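Local structure of race-specific elicitor A4 (Passalora fulva, 6BN0) at residues 55-60 against 71-76. The protein binds chitin as a fungal effector and, in tomato plants carrying the Cf-4 resistance gene, triggers a hypersensitive response. Numbering follows the deposited sequence.
Sequences GLQWND and NLSTCP
Thr74 holds Trp58 and Asp60 with two bonds, one given and one taken. Its backbone N donates to Trp58 O at 3.1 Å. Its OG1 accepts from Asp60 N at 2.9 Å in a nearly straight bond (167°). Threonine suits this place: with chi1 at 51°, OG1 sits between its own backbone N and carbonyl carbon and reaches the Asp60 amide, while CG2 lies against the Asn59 side chain, the two side chains crossing at about a right angle. Trp58 brings an indole N-H at its ring edge, and Asp60, two residues on, a carboxylate to accept it: NE1 donates in the ring plane to Asp60 OD2 at 2.9 Å. The glutamine chain, extended beyond CG, carries Gln57 OE1 to within 2.8 Å of Ser73 OG. The same hydroxyl accepts from Cys75 N at 3.2 Å, forming an ST turn, a role that calls for a short hydroxyl side chain.

Both segments belong to the CBM14 (peritrophin-A) chitin-binding domain, a small disulfide-rich fold. Here the loop after strand 66-68 turns back and passes strand 57-59 at about a right angle, and the Cys75-Cys30 disulfide ties that loop to the rest of the domain. On the strand, the indole of Trp58 stacks on Tyr33, a residue of the glycan pocket. The methylenes of Gln57 and Ser73 meet, CB to CB at 3.5 Å, and Cys75 CB lies 3.4 Å from the amide oxygen Gln57 OE1.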
ATOM      1  N   GLY A  55      -4.456  -8.262 -13.413  1.00 27.42           N
ATOM      2  CA  GLY A  55      -3.372  -9.140 -13.825  1.00 29.24           C
ATOM      3  C   GLY A  55      -2.568  -9.739 -12.675  1.00 31.00           C
ATOM      4  O   GLY A  55      -1.752 -10.642 -12.906  1.00 32.57           O
ATOM      5  N   LEU A  56      -2.767  -9.262 -11.456  1.00 25.77           N
ATOM      6  CA  LEU A  56      -1.940  -9.634 -10.315  1.00 26.46           C
ATOM      7  C   LEU A  56      -2.693 -10.570  -9.383  1.00 29.30           C
ATOM      8  O   LEU A  56      -3.933 -10.622  -9.370  1.00 28.66           O
ATOM      9  CB  LEU A  56      -1.502  -8.402  -9.526  1.00 22.88           C
ATOM     10  CG  LEU A  56      -0.715  -7.420 -10.413  1.00 24.74           C
ATOM     11  CD1 LEU A  56      -0.057  -6.323  -9.535  1.00 22.50           C
ATOM     12  CD2 LEU A  56       0.373  -8.182 -11.224  1.00 26.85           C
ATOM     13  N   GLN A  57      -1.921 -11.281  -8.578  1.00 24.47           N
ATOM     14  CA  GLN A  57      -2.483 -12.265  -7.657  1.00 28.93           C
ATOM     15  C   GLN A  57      -1.777 -12.134  -6.312  1.00 32.02           C
ATOM     16  O   GLN A  57      -0.628 -11.683  -6.255  1.00 32.77           O
ATOM     17  CB  GLN A  57      -2.323 -13.709  -8.173  1.00 29.35           C
ATOM     18  CG  GLN A  57      -3.073 -14.021  -9.491  1.00 28.03           C
ATOM     19  CD  GLN A  57      -2.873 -15.454  -9.920  1.00 32.81           C
ATOM     20  OE1 GLN A  57      -1.940 -16.099  -9.478  1.00 29.95           O
ATOM     21  NE2 GLN A  57      -3.710 -15.936 -10.814  1.00 31.89           N
ATOM     22  N   TRP A  58      -2.486 -12.508  -5.237  1.00 23.80           N
ATOM     23  CA  TRP A  58      -1.961 -12.357  -3.880  1.00 23.41           C
ATOM     24  C   TRP A  58      -0.678 -13.169  -3.709  1.00 32.63           C
ATOM     25  O   TRP A  58      -0.633 -14.356  -4.053  1.00 29.43           O
ATOM     26  CB  TRP A  58      -3.007 -12.838  -2.834  1.00 25.16           C
ATOM     27  CG  TRP A  58      -2.516 -12.571  -1.424  1.00 24.85           C
ATOM     28  CD1 TRP A  58      -2.250 -13.494  -0.439  1.00 26.97           C
ATOM     29  CD2 TRP A  58      -2.195 -11.282  -0.875  1.00 24.99           C
ATOM     30  NE1 TRP A  58      -1.821 -12.849   0.712  1.00 28.38           N
ATOM     31  CE2 TRP A  58      -1.757 -11.494   0.463  1.00 27.40           C
ATOM     32  CE3 TRP A  58      -2.240  -9.972  -1.380  1.00 22.81           C
ATOM     33  CZ2 TRP A  58      -1.365 -10.439   1.305  1.00 28.66           C
ATOM     34  CZ3 TRP A  58      -1.841  -8.909  -0.530  1.00 26.64           C
ATOM     35  CH2 TRP A  58      -1.422  -9.156   0.805  1.00 25.52           C
ATOM     36  N   ASN A  59       0.343 -12.545  -3.114  1.00 28.67           N
ATOM     37  CA  ASN A  59       1.598 -13.208  -2.739  1.00 29.44           C
ATOM     38  C   ASN A  59       1.695 -13.185  -1.206  1.00 29.69           C
ATOM     39  O   ASN A  59       2.083 -12.177  -0.600  1.00 28.32           O
ATOM     40  CB  ASN A  59       2.792 -12.521  -3.430  1.00 22.62           C
ATOM     41  CG  ASN A  59       4.120 -13.216  -3.176  1.00 30.53           C
ATOM     42  OD1 ASN A  59       5.126 -12.893  -3.830  1.00 33.25           O
ATOM     43  ND2 ASN A  59       4.162 -14.108  -2.207  1.00 26.86           N
ATOM     44  N   ASP A  60       1.326 -14.297  -0.584  1.00 28.31           N
ATOM     45  CA  ASP A  60       1.274 -14.421   0.870  1.00 28.10           C
ATOM     46  C   ASP A  60       2.624 -14.735   1.483  1.00 27.39           C
ATOM     47  O   ASP A  60       2.697 -14.970   2.696  1.00 29.29           O
ATOM     48  CB  ASP A  60       0.278 -15.519   1.261  1.00 27.73           C
ATOM     49  CG  ASP A  60      -0.272 -15.337   2.678  1.00 30.58           C
ATOM     50  OD1 ASP A  60      -0.299 -16.317   3.461  1.00 35.03           O
ATOM     51  OD2 ASP A  60      -0.701 -14.201   2.994  1.00 35.17           O
ATOM     52  N   ASN A  71       3.135 -15.911 -11.751  1.00 38.66           N
ATOM     53  CA  ASN A  71       4.201 -16.881 -11.538  1.00 42.72           C
ATOM     54  C   ASN A  71       4.931 -16.700 -10.206  1.00 39.08           C
ATOM     55  O   ASN A  71       5.686 -17.587  -9.813  1.00 41.95           O
ATOM     56  CB  ASN A  71       5.207 -16.821 -12.688  1.00 53.36           C
ATOM     57  CG  ASN A  71       5.996 -15.550 -12.679  1.00 66.11           C
ATOM     58  OD1 ASN A  71       5.435 -14.460 -12.636  1.00 74.14           O
ATOM     59  ND2 ASN A  71       7.315 -15.678 -12.689  1.00 76.45           N
ATOM     60  N   LEU A  72       4.727 -15.597  -9.490  1.00 39.71           N
ATOM     61  CA  LEU A  72       5.319 -15.412  -8.176  1.00 37.83           C
ATOM     62  C   LEU A  72       4.289 -15.455  -7.066  1.00 37.67           C
ATOM     63  O   LEU A  72       4.652 -15.295  -5.899  1.00 39.94           O
ATOM     64  CB  LEU A  72       6.067 -14.070  -8.083  1.00 31.08           C
ATOM     65  CG  LEU A  72       7.166 -13.882  -9.114  1.00 38.44           C
ATOM     66  CD1 LEU A  72       7.670 -12.414  -9.111  1.00 36.78           C
ATOM     67  CD2 LEU A  72       8.259 -14.885  -8.804  1.00 46.06           C
ATOM     68  N   SER A  73       3.024 -15.653  -7.392  1.00 35.41           N
ATOM     69  CA  SER A  73       1.995 -15.582  -6.376  1.00 32.59           C
ATOM     70  C   SER A  73       1.891 -16.904  -5.639  1.00 35.73           C
ATOM     71  O   SER A  73       2.436 -17.919  -6.063  1.00 35.50           O
ATOM     72  CB  SER A  73       0.640 -15.254  -6.999  1.00 31.93           C
ATOM     73  OG  SER A  73       0.103 -16.454  -7.559  1.00 33.07           O
ATOM     74  N   THR A  74       1.135 -16.891  -4.545  1.00 37.04           N
ATOM     75  CA  THR A  74       0.868 -18.102  -3.782  1.00 29.01           C
ATOM     76  C   THR A  74      -0.520 -18.689  -4.119  1.00 31.94           C
ATOM     77  O   THR A  74      -1.069 -19.491  -3.358  1.00 34.55           O
ATOM     78  CB  THR A  74       1.025 -17.829  -2.277  1.00 33.93           C
ATOM     79  OG1 THR A  74       0.266 -16.671  -1.926  1.00 32.32           O
ATOM     80  CG2 THR A  74       2.517 -17.626  -1.855  1.00 28.53           C
ATOM     81  N   CYS A  75      -1.090 -18.314  -5.247  1.00 30.58           N
ATOM     82  CA  CYS A  75      -2.325 -18.929  -5.699  1.00 29.80           C
ATOM     83  C   CYS A  75      -2.144 -20.453  -5.694  1.00 39.11           C
ATOM     84  O   CYS A  75      -1.135 -20.952  -6.212  1.00 34.74           O
ATOM     85  CB  CYS A  75      -2.676 -18.437  -7.111  1.00 35.81           C
ATOM     86  SG  CYS A  75      -4.368 -18.951  -7.726  1.00 38.90           S
ATOM     87  N   PRO A  76      -3.070 -21.217  -5.108  1.00 41.96           N
ATOM     88  CA  PRO A  76      -2.943 -22.682  -5.165  1.00 44.85           C
ATOM     89  C   PRO A  76      -3.155 -23.252  -6.551  1.00 43.18           C
ATOM     90  O   PRO A  76      -2.809 -24.415  -6.773  1.00 45.43           O
ATOM     91  CB  PRO A  76      -4.025 -23.175  -4.206  1.00 43.82           C
ATOM     92  CG  PRO A  76      -4.825 -22.008  -3.822  1.00 47.81           C
ATOM     93  CD  PRO A  76      -4.356 -20.796  -4.532  1.00 46.04           C
TER